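Local structure of putative MCP-type signal transduction protein (Campylobacter jejuni subsp. jejuni serotype O:2, 4WY9) at residues D205-V210 with V281-P286; D264-I269 with A285-V290. The protein serves as a chemoreceptor (Tlp1) in chemotaxis, its periplasmic tandem-PAS sensing domain probably recognising ligands indirectly. One frame throughout, in Å; residues are numbered along the deposited sequence. Where two conformers were deposited one is given.

Interaction 1: residues D205-V210 with V281-P286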
ATOM      1  N   ASP A 205     -23.119   2.778  16.239  0.57 13.10           N
ATOM      2  CA  ASP A 205     -22.389   2.345  17.416  0.57 12.96           C
ATOM      3  C   ASP A 205     -21.714   1.006  17.118  0.57 11.24           C
ATOM      4  O   ASP A 205     -22.375   0.055  16.705  0.57 11.88           O
ATOM      5  CB  ASP A 205     -23.361   2.202  18.593  0.57 16.30           C
ATOM      6  CG  ASP A 205     -24.020   3.518  18.986  0.57 21.81           C
ATOM      7  OD1 ASP A 205     -24.144   4.410  18.169  0.57 22.68           O
ATOM      8  OD2 ASP A 205     -24.356   3.668  20.166  0.57 27.00           O
ATOM      9  N   GLY A 206     -20.409   0.922  17.344  1.00 11.62           N
ATOM     10  CA  GLY A 206     -19.697  -0.297  17.117  1.00 10.57           C
ATOM     11  C   GLY A 206     -19.381  -0.604  15.686  1.00 10.72           C
ATOM     12  O   GLY A 206     -18.875  -1.689  15.377  1.00 11.24           O
ATOM     13  N   GLU A 207     -19.641   0.338  14.778  1.00  8.41           N
ATOM     14  CA  GLU A 207     -19.290   0.170  13.377  1.00  8.87           C
ATOM     15  C   GLU A 207     -17.791  -0.096  13.226  1.00  8.12           C
ATOM     16  O   GLU A 207     -16.982   0.605  13.828  1.00 10.85           O
ATOM     17  CB  GLU A 207     -19.683   1.406  12.577  1.00  9.41           C
ATOM     18  CG  GLU A 207     -19.166   1.472  11.167  1.00  9.10           C
ATOM     19  CD  GLU A 207     -19.614   2.703  10.418  1.00  9.10           C
ATOM     20  OE1 GLU A 207     -20.484   3.441  10.938  1.00 10.79           O
ATOM     21  OE2 GLU A 207     -19.081   2.949   9.296  1.00 10.46           O
ATOM     22  N   LEU A 208     -17.428  -1.094  12.430  1.00  7.59           N
ATOM     23  CA  LEU A 208     -16.036  -1.391  12.105  1.00  8.17           C
ATOM     24  C   LEU A 208     -15.791  -1.007  10.666  1.00  7.80           C
ATOM     25  O   LEU A 208     -16.564  -1.399   9.797  1.00  9.15           O
ATOM     26  CB  LEU A 208     -15.702  -2.859  12.338  1.00  9.04           C
ATOM     27  CG  LEU A 208     -15.984  -3.396  13.745  1.00  9.44           C
ATOM     28  CD1 LEU A 208     -15.792  -4.893  13.777  1.00 11.90           C
ATOM     29  CD2 LEU A 208     -15.128  -2.718  14.791  1.00 11.43           C
ATOM     30  N   ARG A 209     -14.700  -0.279  10.409  1.00  6.76           N
ATOM     31  CA  ARG A 209     -14.268   0.092   9.079  1.00  6.60           C
ATOM     32  C   ARG A 209     -12.884  -0.479   8.852  1.00  7.17           C
ATOM     33  O   ARG A 209     -11.959  -0.173   9.616  1.00  8.34           O
ATOM     34  CB  ARG A 209     -14.307   1.599   8.899  1.00  8.04           C
ATOM     35  CG  ARG A 209     -15.705   2.172   8.971  1.00  7.33           C
ATOM     36  CD  ARG A 209     -15.755   3.665   9.071  1.00  7.98           C
ATOM     37  NE  ARG A 209     -15.455   4.131  10.400  1.00  8.24           N
ATOM     38  CZ  ARG A 209     -15.264   5.409  10.736  1.00  8.45           C
ATOM     39  NH1 ARG A 209     -15.245   6.338   9.804  1.00  8.33           N
ATOM     40  NH2 ARG A 209     -15.029   5.730  11.998  1.00 11.02           N
ATOM     41  N   VAL A 210     -12.748  -1.334   7.848  1.00  6.59           N
ATOM     42  CA  VAL A 210     -11.597  -2.193   7.660  1.00  6.41           C
ATOM     43  C   VAL A 210     -11.136  -2.161   6.225  1.00  5.62           C
ATOM     44  O   VAL A 210     -11.939  -2.227   5.289  1.00  7.02           O
ATOM     45  CB  VAL A 210     -11.923  -3.641   8.077  1.00  6.42           C
ATOM     46  CG1 VAL A 210     -10.741  -4.563   7.898  1.00  9.37           C
ATOM     47  CG2 VAL A 210     -12.468  -3.704   9.512  1.00  8.75           C
ATOM     48  N   VAL A 281     -12.745  -3.082   1.023  1.00  6.80           N
ATOM     49  CA  VAL A 281     -13.200  -2.373   2.182  1.00  6.96           C
ATOM     50  C   VAL A 281     -14.360  -3.147   2.773  1.00  6.25           C
ATOM     51  O   VAL A 281     -15.284  -3.528   2.052  1.00  7.86           O
ATOM     52  CB  VAL A 281     -13.618  -0.912   1.885  1.00  7.90           C
ATOM     53  CG1 VAL A 281     -14.144  -0.233   3.132  1.00  8.48           C
ATOM     54  CG2 VAL A 281     -12.441  -0.152   1.309  1.00  8.51           C
ATOM     55  N   LEU A 282     -14.296  -3.387   4.076  0.50  5.92           N
ATOM     56  CA  LEU A 282     -15.326  -4.055   4.869  0.50  6.26           C
ATOM     57  C   LEU A 282     -15.846  -3.039   5.852  0.50  6.40           C
ATOM     58  O   LEU A 282     -15.086  -2.433   6.601  0.50  7.18           O
ATOM     59  CB  LEU A 282     -14.723  -5.269   5.586  0.50  7.66           C
ATOM     60  CG  LEU A 282     -15.576  -6.153   6.507  0.50  9.47           C
ATOM     61  CD1 LEU A 282     -14.942  -7.510   6.724  0.50 10.65           C
ATOM     62  CD2 LEU A 282     -15.767  -5.485   7.846  0.50 12.26           C
ATOM     63  N   VAL A 283     -17.165  -2.866   5.915  1.00  6.42           N
ATOM     64  CA  VAL A 283     -17.779  -2.004   6.906  1.00  6.29           C
ATOM     65  C   VAL A 283     -18.947  -2.731   7.548  1.00  6.08           C
ATOM     66  O   VAL A 283     -19.778  -3.328   6.842  1.00  7.49           O
ATOM     67  CB  VAL A 283     -18.249  -0.647   6.329  1.00  6.60           C
ATOM     68  CG1 VAL A 283     -18.899   0.201   7.408  1.00  8.33           C
ATOM     69  CG2 VAL A 283     -17.079   0.099   5.739  1.00  7.99           C
ATOM     70  N   THR A 284     -19.014  -2.690   8.872  1.00  7.69           N
ATOM     71  CA  THR A 284     -20.067  -3.356   9.610  1.00  8.79           C
ATOM     72  C   THR A 284     -20.974  -2.397  10.352  1.00  9.85           C
ATOM     73  O   THR A 284     -20.614  -1.239  10.645  1.00 12.66           O
ATOM     74  CB  THR A 284     -19.506  -4.319  10.624  1.00 11.39           C
ATOM     75  OG1 THR A 284     -18.924  -3.590  11.700  1.00 11.88           O
ATOM     76  CG2 THR A 284     -18.505  -5.262  10.011  1.00 14.77           C
ATOM     77  N   ALA A 285     -22.170  -2.901  10.674  1.00  9.20           N
ATOM     78  CA  ALA A 285     -23.128  -2.268  11.579  1.00  9.86           C
ATOM     79  C   ALA A 285     -23.702  -3.355  12.470  1.00  9.12           C
ATOM     80  O   ALA A 285     -24.412  -4.223  11.981  1.00  9.16           O
ATOM     81  CB  ALA A 285     -24.231  -1.558  10.810  1.00 11.33           C
ATOM     82  N   PRO A 286     -23.366  -3.345  13.783  1.00 10.06           N
ATOM     83  CA  PRO A 286     -24.026  -4.321  14.688  1.00  9.62           C
ATOM     84  C   PRO A 286     -25.528  -4.214  14.580  1.00  8.50           C
ATOM     85  O   PRO A 286     -26.075  -3.103  14.599  1.00  9.28           O
ATOM     86  CB  PRO A 286     -23.521  -3.927  16.079  1.00 10.63           C
ATOM     87  CG  PRO A 286     -22.200  -3.289  15.794  1.00 12.06           C
ATOM     88  CD  PRO A 286     -22.395  -2.522  14.516  1.00 10.93           C
TER
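Val210 and Leu282 form an antiparallel hydrogen-bonded pair at the tight end of this contact, where the incoming segment 205-210 becomes strand and settles against strand 281-286. Val210 N donates a hydrogen bond to Leu282 O at 2.9 Å, and Leu282 N donates one to Val210 O. Their side chains run side by side on one face of the sheet, the CB atoms of Val210 and Leu282 4.1 Å apart. One step back, Arg209 and Val283 make the non-hydrogen-bonded pair on the other face.

The pairing then changes character. Thr284 N still binds Leu208 O in the carbonyl plane, but the return bond goes to a side chain: Leu208 N donates to Thr284 OG1 at 3.0 Å, with 149° at the hydrogen. That hydroxyl sits between the backbone N and the carbonyl carbon of its own residue (chi1 72°), which swings it across to segment 205-210, close to CB of Leu208. Thr284 O gets no hydrogen bond; it is buried against Glu207, whose CG lies 3.1 Å away and whose CA makes a CH...O contact. The extended Glu207 chain carries OE2 over to Val283 CG1, 3.3 Å off, while OE1 is held by the backbone N atoms of Lys203 and Tyr204.

Beyond Glu207 the two segments part. The exposed Gly206 and the backbone of Asp205 lie mainly against the Pro286 ring, with Asp205 O 3.4 Å from Pro286 CD, and an acetate ion lies near the Leu208 side chain.

All this belongs to the second sheet of the tandem-PAS module: strand 277-286 runs between 209-213 and 264-274, and the long helix 8-51 covers Val281 and Val283 through Tyr23, Leu16 and Thr20.

Interaction 2: residues D264-I269 with A285-V290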
ATOM      1  N   ASP A 264     -23.060  -9.538  16.340  1.00  9.67           N
ATOM      2  CA  ASP A 264     -23.865  -9.970  15.219  1.00  9.13           C
ATOM      3  C   ASP A 264     -24.227  -8.738  14.382  1.00  7.98           C
ATOM      4  O   ASP A 264     -24.867  -7.811  14.889  1.00  9.70           O
ATOM      5  CB  ASP A 264     -25.109 -10.687  15.737  1.00 10.41           C
ATOM      6  CG  ASP A 264     -25.872 -11.411  14.660  1.00 13.26           C
ATOM      7  OD1 ASP A 264     -25.573 -11.247  13.484  1.00 14.13           O
ATOM      8  OD2 ASP A 264     -26.767 -12.180  15.034  1.00 15.48           O
ATOM      9  N   SER A 265     -23.813  -8.717  13.120  1.00  8.17           N
ATOM     10  CA  SER A 265     -23.780  -7.506  12.339  1.00  7.54           C
ATOM     11  C   SER A 265     -24.314  -7.680  10.927  1.00  7.36           C
ATOM     12  O   SER A 265     -24.427  -8.807  10.427  1.00  7.91           O
ATOM     13  CB  SER A 265     -22.340  -6.962  12.249  1.00  8.25           C
ATOM     14  OG  SER A 265     -21.734  -6.847  13.544  1.00  8.58           O
ATOM     15  N   TYR A 266     -24.606  -6.551  10.280  1.00  7.36           N
ATOM     16  CA  TYR A 266     -24.623  -6.472   8.833  1.00  7.29           C
ATOM     17  C   TYR A 266     -23.234  -6.040   8.391  1.00  7.13           C
ATOM     18  O   TYR A 266     -22.610  -5.194   9.035  1.00  7.86           O
ATOM     19  CB  TYR A 266     -25.676  -5.488   8.330  1.00  7.95           C
ATOM     20  CG  TYR A 266     -27.085  -5.867   8.735  1.00  7.83           C
ATOM     21  CD1 TYR A 266     -27.697  -6.967   8.185  1.00  9.19           C
ATOM     22  CD2 TYR A 266     -27.798  -5.098   9.646  1.00  9.04           C
ATOM     23  CE1 TYR A 266     -28.987  -7.345   8.563  1.00  9.14           C
ATOM     24  CE2 TYR A 266     -29.067  -5.453  10.017  1.00  8.85           C
ATOM     25  CZ  TYR A 266     -29.672  -6.568   9.469  1.00  8.97           C
ATOM     26  OH  TYR A 266     -30.945  -6.907   9.853  1.00 10.26           O
ATOM     27  N   ALA A 267     -22.739  -6.600   7.296  1.00  9.43           N
ATOM     28  CA  ALA A 267     -21.414  -6.240   6.771  1.00 10.39           C
ATOM     29  C   ALA A 267     -21.479  -6.056   5.288  1.00 10.53           C
ATOM     30  O   ALA A 267     -21.992  -6.936   4.589  1.00 15.81           O
ATOM     31  CB  ALA A 267     -20.376  -7.290   7.108  1.00 12.96           C
ATOM     32  N   ALA A 268     -20.901  -4.976   4.787  1.00  7.15           N
ATOM     33  CA  ALA A 268     -20.756  -4.796   3.369  1.00  7.31           C
ATOM     34  C   ALA A 268     -19.305  -4.932   2.957  1.00  6.97           C
ATOM     35  O   ALA A 268     -18.394  -4.516   3.698  1.00  7.12           O
ATOM     36  CB  ALA A 268     -21.286  -3.460   2.923  1.00  9.60           C
ATOM     37  N   ILE A 269     -19.100  -5.483   1.771  1.00  6.82           N
ATOM     38  CA  ILE A 269     -17.792  -5.607   1.144  1.00  7.99           C
ATOM     39  C   ILE A 269     -17.828  -4.884  -0.177  1.00  7.79           C
ATOM     40  O   ILE A 269     -18.759  -5.075  -0.958  1.00  8.25           O
ATOM     41  CB  ILE A 269     -17.383  -7.092   0.888  1.00 10.92           C
ATOM     42  CG1 ILE A 269     -17.316  -7.850   2.201  1.00 14.92           C
ATOM     43  CG2 ILE A 269     -16.090  -7.234   0.118  1.00 14.31           C
ATOM     44  CD1 ILE A 269     -16.297  -7.376   3.073  1.00 16.97           C
ATOM     45  N   ALA A 285     -22.170  -2.901  10.674  1.00  9.20           N
ATOM     46  CA  ALA A 285     -23.128  -2.268  11.579  1.00  9.86           C
ATOM     47  C   ALA A 285     -23.702  -3.355  12.470  1.00  9.12           C
ATOM     48  O   ALA A 285     -24.412  -4.223  11.981  1.00  9.16           O
ATOM     49  CB  ALA A 285     -24.231  -1.558  10.810  1.00 11.33           C
ATOM     50  N   PRO A 286     -23.366  -3.345  13.783  1.00 10.06           N
ATOM     51  CA  PRO A 286     -24.026  -4.321  14.688  1.00  9.62           C
ATOM     52  C   PRO A 286     -25.528  -4.214  14.580  1.00  8.50           C
ATOM     53  O   PRO A 286     -26.075  -3.103  14.599  1.00  9.28           O
ATOM     54  CB  PRO A 286     -23.521  -3.927  16.079  1.00 10.63           C
ATOM     55  CG  PRO A 286     -22.200  -3.289  15.794  1.00 12.06           C
ATOM     56  CD  PRO A 286     -22.395  -2.522  14.516  1.00 10.93           C
ATOM     57  N   LYS A 287     -26.209  -5.351  14.503  1.00  8.93           N
ATOM     58  CA  LYS A 287     -27.671  -5.325  14.321  1.00  9.80           C
ATOM     59  C   LYS A 287     -28.347  -4.634  15.472  1.00 10.70           C
ATOM     60  O   LYS A 287     -29.312  -3.883  15.307  1.00 11.71           O
ATOM     61  CB  LYS A 287     -28.213  -6.726  14.111  1.00 10.58           C
ATOM     62  CG  LYS A 287     -27.762  -7.372  12.829  1.00 11.92           C
ATOM     63  CD  LYS A 287     -28.137  -8.804  12.691  1.00 14.05           C
ATOM     64  CE  LYS A 287     -27.619  -9.456  11.467  1.00 14.38           C
ATOM     65  NZ  LYS A 287     -27.738 -10.880  11.415  1.00 17.63           N
ATOM     66  N   TYR A 288     -27.850  -4.841  16.686  1.00 10.94           N
ATOM     67  CA  TYR A 288     -28.464  -4.206  17.852  1.00 13.24           C
ATOM     68  C   TYR A 288     -28.340  -2.670  17.746  1.00 12.94           C
ATOM     69  O   TYR A 288     -29.272  -1.946  18.117  1.00 15.28           O
ATOM     70  CB  TYR A 288     -27.795  -4.684  19.142  1.00 14.44           C
ATOM     71  CG  TYR A 288     -28.504  -4.214  20.353  1.00 15.74           C
ATOM     72  CD1 TYR A 288     -29.563  -4.945  20.908  1.00 16.98           C
ATOM     73  CD2 TYR A 288     -28.155  -3.007  20.971  1.00 17.01           C
ATOM     74  CE1 TYR A 288     -30.231  -4.490  22.013  1.00 18.90           C
ATOM     75  CE2 TYR A 288     -28.841  -2.548  22.088  1.00 21.24           C
ATOM     76  CZ  TYR A 288     -29.857  -3.291  22.616  1.00 20.58           C
ATOM     77  OH  TYR A 288     -30.561  -2.861  23.739  1.00 23.37           O
ATOM     78  N   SER A 289     -27.216  -2.176  17.177  1.00 11.83           N
ATOM     79  CA  SER A 289     -27.022  -0.743  17.035  1.00 12.75           C
ATOM     80  C   SER A 289     -27.983  -0.148  16.007  1.00 12.49           C
ATOM     81  O   SER A 289     -28.419   0.980  16.107  1.00 16.09           O
ATOM     82  CB  SER A 289     -25.582  -0.460  16.626  1.00 14.27           C
ATOM     83  OG  SER A 289     -24.695  -0.954  17.589  1.00 16.37           O
ATOM     84  N   VAL A 290     -28.284  -0.932  14.992  1.00 11.78           N
ATOM     85  CA  VAL A 290     -29.116  -0.530  13.859  1.00 13.98           C
ATOM     86  C   VAL A 290     -30.557  -0.379  14.319  1.00 12.36           C
ATOM     87  O   VAL A 290     -31.272   0.544  13.884  1.00 13.45           O
ATOM     88  CB  VAL A 290     -28.970  -1.615  12.734  1.00 17.05           C
ATOM     89  CG1 VAL A 290     -30.073  -1.675  11.812  1.00 21.44           C
ATOM     90  CG2 VAL A 290     -27.611  -1.415  12.066  1.00 19.42           C
TER
HETATM   91  O   HOH W   1     -25.776  -6.862  17.351  1.00 11.49           O
HETATM   92  O   HOH W   2     -28.904 -12.740  13.461  1.00 14.84           O
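The Tyr266 ring carries the Lys287 side chain over one face and has Val290 CG1 at its edge, near the ring plane. This is the open end of the beta hairpin 264-274/277-286 in the PAS-type sheet, at the point where the second strand gives way to helix 287-291. Lys287 CG makes the CH-pi contact, 4.0 Å from the ring centroid and offset toward the rim beside CE2, and the two side chains cross at about a right angle. CE follows over the opposite rim, 3.8 Å from Tyr266 CE1; the ammonium itself is too far along for more than a weak cation-pi attraction. Outside the pair, Tyr266 OH is bound to Thr9 OG1 on helix 8-51, which fixes the far end of the ring.

The backbones of Tyr266 and Ala285 exchange two hydrogen bonds as the last such pair before Pro286, the N-cap residue. Past the proline, Lys287 N turns back to Asp264 O, 2.8 Å away and almost straight at 174°, tying the first turn of the helix to the start of the strand. Water 1 also donates to Asp264 O and accepts from Tyr288 N.

On the solvent side, where Asp264 is exposed, Lys287 extends beyond CG to reach its carboxylate; a chi1 of -169°, with CG anti to the backbone N, brings that carboxylate to the end of the lysine. NZ meets Asp264 OD1 at 3.0 Å in a salt bridge, from above the carboxylate plane, while water 2 accepts from NZ and donates to Asp264 OD2 at 2.7 Å.

Coming from the N terminus, the chain first lays down helix 8-51 and builds the larger sheet before reaching 205-210. Interaction 1 then closes a long loop, since 281-286 returns only after 70 intervening residues of helices and strands. Interaction 2 opens within that loop at 264-269 and closes the short hairpin 15 residues later, but its second segment, 285-290, runs past the end of interaction 1, and the two share Ala285 and Pro286. Strand 277-286 is thus gripped on both flanks, by 209-213 and by 264-274. Val283 O accepts from Ala268 N, and Ser289 OG in the closing helix is bound to Asp205 O.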